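Local coordinates for protein glutathione S-transferase (Cupriavidus metallidurans, PDB 4MK3) that binds a sulfinic acid derivative of glutathione and probably acts as a glutathione transferase, joining glutathione to electrophilic substrates, at residues 110-115 / 176-181; 156-161 / 200-205. All blocks are in the same frame, centred on the assembly; numbering follows the deposited sequence. Where two conformers were deposited one is given.

Contact 1: residues 110-115 / 176-181; sequences LEVRCW and TLADVA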
loop_
_atom_site.group_PDB
_atom_site.type_symbol
_atom_site.label_atom_id
_atom_site.label_comp_id
_atom_site.label_asym_id
_atom_site.label_seq_id
_atom_site.Cartn_x
_atom_site.Cartn_y
_atom_site.Cartn_z
ATOM N N LEU A 110 -1.778 -12.222 -9.358
ATOM C CA LEU A 110 -0.849 -11.125 -9.644
ATOM C C LEU A 110 -1.543 -9.996 -10.409
ATOM O O LEU A 110 -1.419 -8.827 -10.077
ATOM C CB LEU A 110 0.321 -11.649 -10.491
ATOM C CG LEU A 110 1.264 -10.607 -11.104
ATOM C CD1 LEU A 110 1.958 -9.817 -10.028
ATOM C CD2 LEU A 110 2.297 -11.257 -12.018
ATOM N N GLU A 111 -2.251 -10.380 -11.463
ATOM C CA GLU A 111 -2.931 -9.424 -12.318
ATOM C C GLU A 111 -3.933 -8.581 -11.523
ATOM O O GLU A 111 -3.950 -7.367 -11.613
ATOM C CB GLU A 111 -3.622 -10.172 -13.456
ATOM C CG GLU A 111 -4.336 -9.306 -14.462
ATOM C CD GLU A 111 -5.131 -10.147 -15.473
ATOM O OE1 GLU A 111 -5.326 -11.365 -15.236
ATOM O OE2 GLU A 111 -5.569 -9.598 -16.505
ATOM N N VAL A 112 -4.750 -9.239 -10.717
ATOM C CA VAL A 112 -5.735 -8.554 -9.891
ATOM C C VAL A 112 -5.088 -7.672 -8.837
ATOM O O VAL A 112 -5.542 -6.548 -8.614
ATOM C CB VAL A 112 -6.701 -9.584 -9.243
ATOM C CG1 VAL A 112 -7.542 -8.982 -8.112
ATOM C CG2 VAL A 112 -7.591 -10.176 -10.322
ATOM N N ARG A 113 -4.034 -8.158 -8.190
ATOM C CA ARG A 113 -3.409 -7.353 -7.158
ATOM C C ARG A 113 -2.645 -6.157 -7.740
ATOM O O ARG A 113 -2.568 -5.106 -7.095
ATOM C CB ARG A 113 -2.484 -8.213 -6.301
ATOM C CG ARG A 113 -3.135 -9.351 -5.512
ATOM C CD ARG A 113 -4.544 -9.115 -5.018
ATOM N NE ARG A 113 -4.700 -8.151 -3.930
ATOM C CZ ARG A 113 -4.565 -8.419 -2.634
ATOM N NH1 ARG A 113 -4.179 -9.620 -2.232
ATOM N NH2 ARG A 113 -4.808 -7.465 -1.742
ATOM N N CYS A 114 -2.115 -6.284 -8.945
ATOM C CA CYS A 114 -1.468 -5.143 -9.570
ATOM C C CYS A 114 -2.500 -4.079 -9.968
ATOM O O CYS A 114 -2.280 -2.887 -9.764
ATOM C CB CYS A 114 -0.622 -5.609 -10.746
ATOM S SG CYS A 114 0.278 -4.267 -11.533
ATOM N N TRP A 115 -3.649 -4.498 -10.481
ATOM C CA TRP A 115 -4.745 -3.578 -10.708
ATOM C C TRP A 115 -5.118 -2.848 -9.429
ATOM O O TRP A 115 -5.356 -1.637 -9.437
ATOM C CB TRP A 115 -5.978 -4.306 -11.235
ATOM C CG TRP A 115 -6.044 -4.470 -12.720
ATOM C CD1 TRP A 115 -5.838 -5.613 -13.447
ATOM C CD2 TRP A 115 -6.376 -3.448 -13.652
ATOM N NE1 TRP A 115 -6.002 -5.346 -14.795
ATOM C CE2 TRP A 115 -6.349 -4.027 -14.935
ATOM C CE3 TRP A 115 -6.702 -2.092 -13.530
ATOM C CZ2 TRP A 115 -6.633 -3.301 -16.092
ATOM C CZ3 TRP A 115 -7.007 -1.376 -14.691
ATOM C CH2 TRP A 115 -6.957 -1.980 -15.948
ATOM N N THR A 176 -13.758 -8.857 -10.454
ATOM C CA THR A 176 -12.796 -9.161 -9.398
ATOM C C THR A 176 -12.520 -7.918 -8.566
ATOM O O THR A 176 -13.034 -6.826 -8.810
ATOM C CB THR A 176 -11.435 -9.621 -9.986
ATOM O OG1 THR A 176 -10.809 -8.521 -10.659
ATOM C CG2 THR A 176 -11.582 -10.815 -10.929
ATOM N N LEU A 177 -11.665 -8.105 -7.568
ATOM C CA LEU A 177 -11.205 -6.983 -6.765
ATOM C C LEU A 177 -10.573 -5.885 -7.613
ATOM O O LEU A 177 -10.584 -4.718 -7.219
ATOM C CB LEU A 177 -10.213 -7.503 -5.720
ATOM C CG LEU A 177 -9.579 -6.475 -4.774
ATOM C CD1 LEU A 177 -10.627 -5.757 -3.942
ATOM C CD2 LEU A 177 -8.568 -7.169 -3.861
ATOM N N ALA A 178 -10.008 -6.228 -8.778
ATOM C CA ALA A 178 -9.492 -5.203 -9.661
ATOM C C ALA A 178 -10.562 -4.179 -10.021
ATOM O O ALA A 178 -10.334 -2.956 -9.964
ATOM C CB ALA A 178 -8.919 -5.841 -10.931
ATOM N N ASP A 179 -11.728 -4.687 -10.404
ATOM C CA ASP A 179 -12.842 -3.820 -10.768
ATOM C C ASP A 179 -13.338 -3.011 -9.598
ATOM O O ASP A 179 -13.628 -1.816 -9.737
ATOM C CB ASP A 179 -13.949 -4.697 -11.350
ATOM C CG ASP A 179 -13.446 -5.522 -12.491
ATOM O OD1 ASP A 179 -13.159 -4.944 -13.575
ATOM O OD2 ASP A 179 -13.283 -6.746 -12.292
ATOM N N VAL A 180 -13.464 -3.650 -8.437
ATOM C CA VAL A 180 -13.865 -2.919 -7.231
ATOM C C VAL A 180 -12.941 -1.721 -6.995
ATOM O O VAL A 180 -13.399 -0.599 -6.783
ATOM C CB VAL A 180 -13.844 -3.844 -6.001
ATOM C CG1 VAL A 180 -14.174 -3.078 -4.734
ATOM C CG2 VAL A 180 -14.804 -4.993 -6.156
ATOM N N ALA A 181 -11.647 -1.983 -7.038
ATOM C CA ALA A 181 -10.648 -0.974 -6.716
ATOM C C ALA A 181 -10.696 0.172 -7.734
ATOM O O ALA A 181 -10.699 1.352 -7.372
ATOM C CB ALA A 181 -9.287 -1.612 -6.636
#

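Contact 2: residues 156-161 / 200-205; sequences ALTAMS and DRHPNL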
loop_
_atom_site.group_PDB
_atom_site.type_symbol
_atom_site.label_atom_id
_atom_site.label_comp_id
_atom_site.label_asym_id
_atom_site.label_seq_id
_atom_site.Cartn_x
_atom_site.Cartn_y
_atom_site.Cartn_z
ATOM N N ALA A 156 -1.962 7.241 -14.265
ATOM C CA ALA A 156 -2.668 6.052 -13.789
ATOM C C ALA A 156 -3.956 5.851 -14.576
ATOM O O ALA A 156 -4.315 4.715 -14.892
ATOM C CB ALA A 156 -2.958 6.166 -12.311
ATOM N N LEU A 157 -4.672 6.937 -14.854
ATOM C CA LEU A 157 -5.886 6.857 -15.668
ATOM C C LEU A 157 -5.590 6.303 -17.044
ATOM O O LEU A 157 -6.320 5.452 -17.529
ATOM C CB LEU A 157 -6.591 8.201 -15.773
ATOM C CG LEU A 157 -7.228 8.695 -14.478
ATOM C CD1 LEU A 157 -7.479 10.180 -14.588
ATOM C CD2 LEU A 157 -8.511 7.911 -14.211
ATOM N N THR A 158 -4.539 6.794 -17.684
ATOM C CA THR A 158 -4.175 6.297 -19.003
ATOM C C THR A 158 -3.854 4.806 -18.918
ATOM O O THR A 158 -4.255 4.033 -19.786
ATOM C CB THR A 158 -2.978 7.037 -19.517
ATOM O OG1 THR A 158 -3.342 8.406 -19.722
ATOM C CG2 THR A 158 -2.505 6.469 -20.847
ATOM N N ALA A 159 -3.131 4.398 -17.890
ATOM C CA ALA A 159 -2.801 2.982 -17.735
ATOM C C ALA A 159 -4.045 2.144 -17.500
ATOM O O ALA A 159 -4.151 1.020 -17.998
ATOM C CB ALA A 159 -1.794 2.774 -16.600
ATOM N N MET A 160 -4.992 2.658 -16.726
ATOM C CA MET A 160 -6.223 1.909 -16.490
ATOM C C MET A 160 -6.956 1.731 -17.822
ATOM O O MET A 160 -7.486 0.652 -18.097
ATOM C CB MET A 160 -7.141 2.632 -15.520
ATOM C CG MET A 160 -6.656 2.640 -14.082
ATOM S SD MET A 160 -7.732 3.695 -13.085
ATOM C CE MET A 160 -7.095 3.392 -11.447
ATOM N N SER A 161 -7.023 2.787 -18.624
ATOM C CA SER A 161 -7.722 2.689 -19.892
ATOM C C SER A 161 -6.977 1.714 -20.833
ATOM O O SER A 161 -7.605 0.879 -21.496
ATOM C CB SER A 161 -7.865 4.078 -20.524
ATOM O OG SER A 161 -8.472 4.024 -21.810
ATOM N N ASP A 200 -14.101 12.475 -20.280
ATOM C CA ASP A 200 -13.927 12.937 -21.637
ATOM C C ASP A 200 -12.823 12.133 -22.331
ATOM O O ASP A 200 -13.001 11.744 -23.489
ATOM C CB ASP A 200 -13.657 14.433 -21.625
ATOM C CG ASP A 200 -14.854 15.226 -21.121
ATOM O OD1 ASP A 200 -15.993 14.866 -21.487
ATOM O OD2 ASP A 200 -14.660 16.192 -20.361
ATOM N N ARG A 201 -11.741 11.827 -21.601
ATOM C CA ARG A 201 -10.505 11.233 -22.135
ATOM C C ARG A 201 -10.596 9.751 -22.455
ATOM O O ARG A 201 -9.918 9.287 -23.367
ATOM C CB ARG A 201 -9.347 11.349 -21.124
ATOM C CG ARG A 201 -9.003 12.745 -20.651
ATOM C CD ARG A 201 -7.965 12.645 -19.529
ATOM N NE ARG A 201 -7.811 13.896 -18.793
ATOM C CZ ARG A 201 -7.081 14.022 -17.686
ATOM N NH1 ARG A 201 -6.423 12.979 -17.194
ATOM N NH2 ARG A 201 -7.012 15.192 -17.064
ATOM N N HIS A 202 -11.372 9.009 -21.672
ATOM C CA HIS A 202 -11.306 7.547 -21.683
ATOM C C HIS A 202 -12.684 6.905 -21.751
ATOM O O HIS A 202 -13.236 6.499 -20.734
ATOM C CB HIS A 202 -10.562 7.041 -20.447
ATOM C CG HIS A 202 -9.220 7.674 -20.235
ATOM N ND1 HIS A 202 -8.177 7.532 -21.125
ATOM C CD2 HIS A 202 -8.744 8.423 -19.209
ATOM C CE1 HIS A 202 -7.121 8.183 -20.665
ATOM N NE2 HIS A 202 -7.443 8.742 -19.512
ATOM N N PRO A 203 -13.232 6.778 -22.969
ATOM C CA PRO A 203 -14.569 6.205 -23.127
ATOM C C PRO A 203 -14.699 4.816 -22.541
ATOM O O PRO A 203 -15.765 4.490 -22.008
ATOM C CB PRO A 203 -14.748 6.159 -24.640
ATOM C CG PRO A 203 -13.947 7.280 -25.141
ATOM C CD PRO A 203 -12.742 7.350 -24.235
ATOM N N ASN A 204 -13.652 3.999 -22.596
ATOM C CA ASN A 204 -13.826 2.662 -22.040
ATOM C C ASN A 204 -14.010 2.665 -20.521
ATOM O O ASN A 204 -14.737 1.832 -19.990
ATOM C CB ASN A 204 -12.743 1.675 -22.498
ATOM C CG ASN A 204 -11.380 2.006 -22.006
ATOM O OD1 ASN A 204 -11.075 3.140 -21.586
ATOM N ND2 ASN A 204 -10.502 1.013 -22.071
ATOM N N LEU A 205 -13.366 3.598 -19.829
ATOM C CA LEU A 205 -13.566 3.755 -18.392
ATOM C C LEU A 205 -14.957 4.282 -18.080
ATOM O O LEU A 205 -15.538 3.895 -17.063
ATOM C CB LEU A 205 -12.503 4.673 -17.819
ATOM C CG LEU A 205 -11.067 4.143 -17.912
ATOM C CD1 LEU A 205 -10.150 5.113 -17.192
ATOM C CD2 LEU A 205 -10.894 2.753 -17.335
HETATM O O HOH W 1 -8.468 6.103 -23.644
#

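Contact 1: residues 110-115 / 176-181
Val-112 and Trp-115, one turn apart on helix 106-134, receive the methyl of Ala-178 and the first turn of helix 177-192. The tightest approach is between beta carbons: Trp-115 CB lies 3.3 Å from Ala-178 CB, and the same methyl reaches the root of the indole at CG (3.7 Å), while the far end of the indole leads away. Val-112 spreads its two methyls over different neighbours. CG1, anti to the backbone N (chi1 166°), packs 3.9 Å from Leu-177 CB and also faces the backbone N of Ala-178; CG2 meets Thr-176 OG1 at 3.6 Å. Next to this, Leu-177 CD2 approaches Arg-113 NE at 4.0 Å; the CB bond of the arginine points away from helix 177-192, and bends at chi2 and chi3 bring the end of the chain nearer.

With the local axes of 110-115 and 177-181 8.3 Å apart and inclined by 8°, the two helices run nearly parallel here, within the all-helical C-terminal domain of the glutathione transferase fold, a spacing consistent with the small side chain of Ala-178 at the closest point. The start of helix 177-192 is fixed by a capping box: Ala-178 N donates to Thr-176 OG1 (3.1 Å), and Thr-176 N donates in return to the anti lone pair of Asp-179 OD2 (2.8 Å, 161° at the hydrogen). This reciprocal pair satisfies two amides of the buried helix start and holds the threonine hydroxyl beside Val-112. Asp-179 is itself positioned by Cys-170, whose N donates to OD1, and it packs against Phe-208 and Ile-212. The Arg-113 guanidinium is anchored by a salt bridge to Glu-116, while Leu-177 also touches Val-40 on helix 32-44 of the N-terminal domain.

Contact 2: residues 156-161 / 200-205
Ser-161 and Asn-204 are joined by two hydrogen bonds in opposite directions. Ser-161 OG, anti to the backbone N (chi1 176°), donates to Asn-204 OD1 at 2.8 Å, tilted 25° from the carbonyl plane, whereas Asn-204 ND2 returns a 3.0 Å bond to Ser-161 O that lies in the carbonyl plane on a lone pair. Asn-204 takes the conformation with CG between its backbone N and carbonyl carbon (chi1 66°), turning its amide to meet hydroxyl and backbone together; ND2 also reaches Ala-165 O. Replacing the amide by the methyl of an alanine removes both bonds and is likely to leave the Ser-161 hydroxyl without its acceptor and the end of helix 143-164 less firmly tied.

The contact joins helix 143-164 to the junction of helices 198-201 and 203-212 in the C-terminal helical domain, with His-202 occupying the N-cap position of helix 203-212. Its imidazole is sandwiched: Arg-201 CB sits over the centre of one face, and Leu-157 O lies above the other, offset toward the rim. A water in the ring plane links His-202 ND1 (2.9 Å) to Ser-161 OG, to which it donates. On the buried side Leu-205 inserts its two methyls differently, CD1 to Leu-157 O (3.9 Å) and CD2 to Met-160 CB (4.2 Å), while Trp-198 packs against both Leu-157 and Leu-205.

The two contacts lie with their centres about 16 Å apart in the C-terminal helical domain, contact 1 nearer the centre of the chain. Their segments alternate along the sequence: 110-115, then 156-161, then 176-181, then 200-205. They meet directly where Trp-115 CH2 packs 3.4 Å from Met-160 O, so helix 106-134 connects one to the other. Helix 177-192 adds a second connection, since Val-182 touches Met-160. The domain is thus laced together by contacts between chain portions far apart in sequence. Both contacts also border the second subunit: Cys-114 packs on its Phe-83 and Ala-159 on its Pro-67, placing helices 106-134 and 143-164 beside the second subunit.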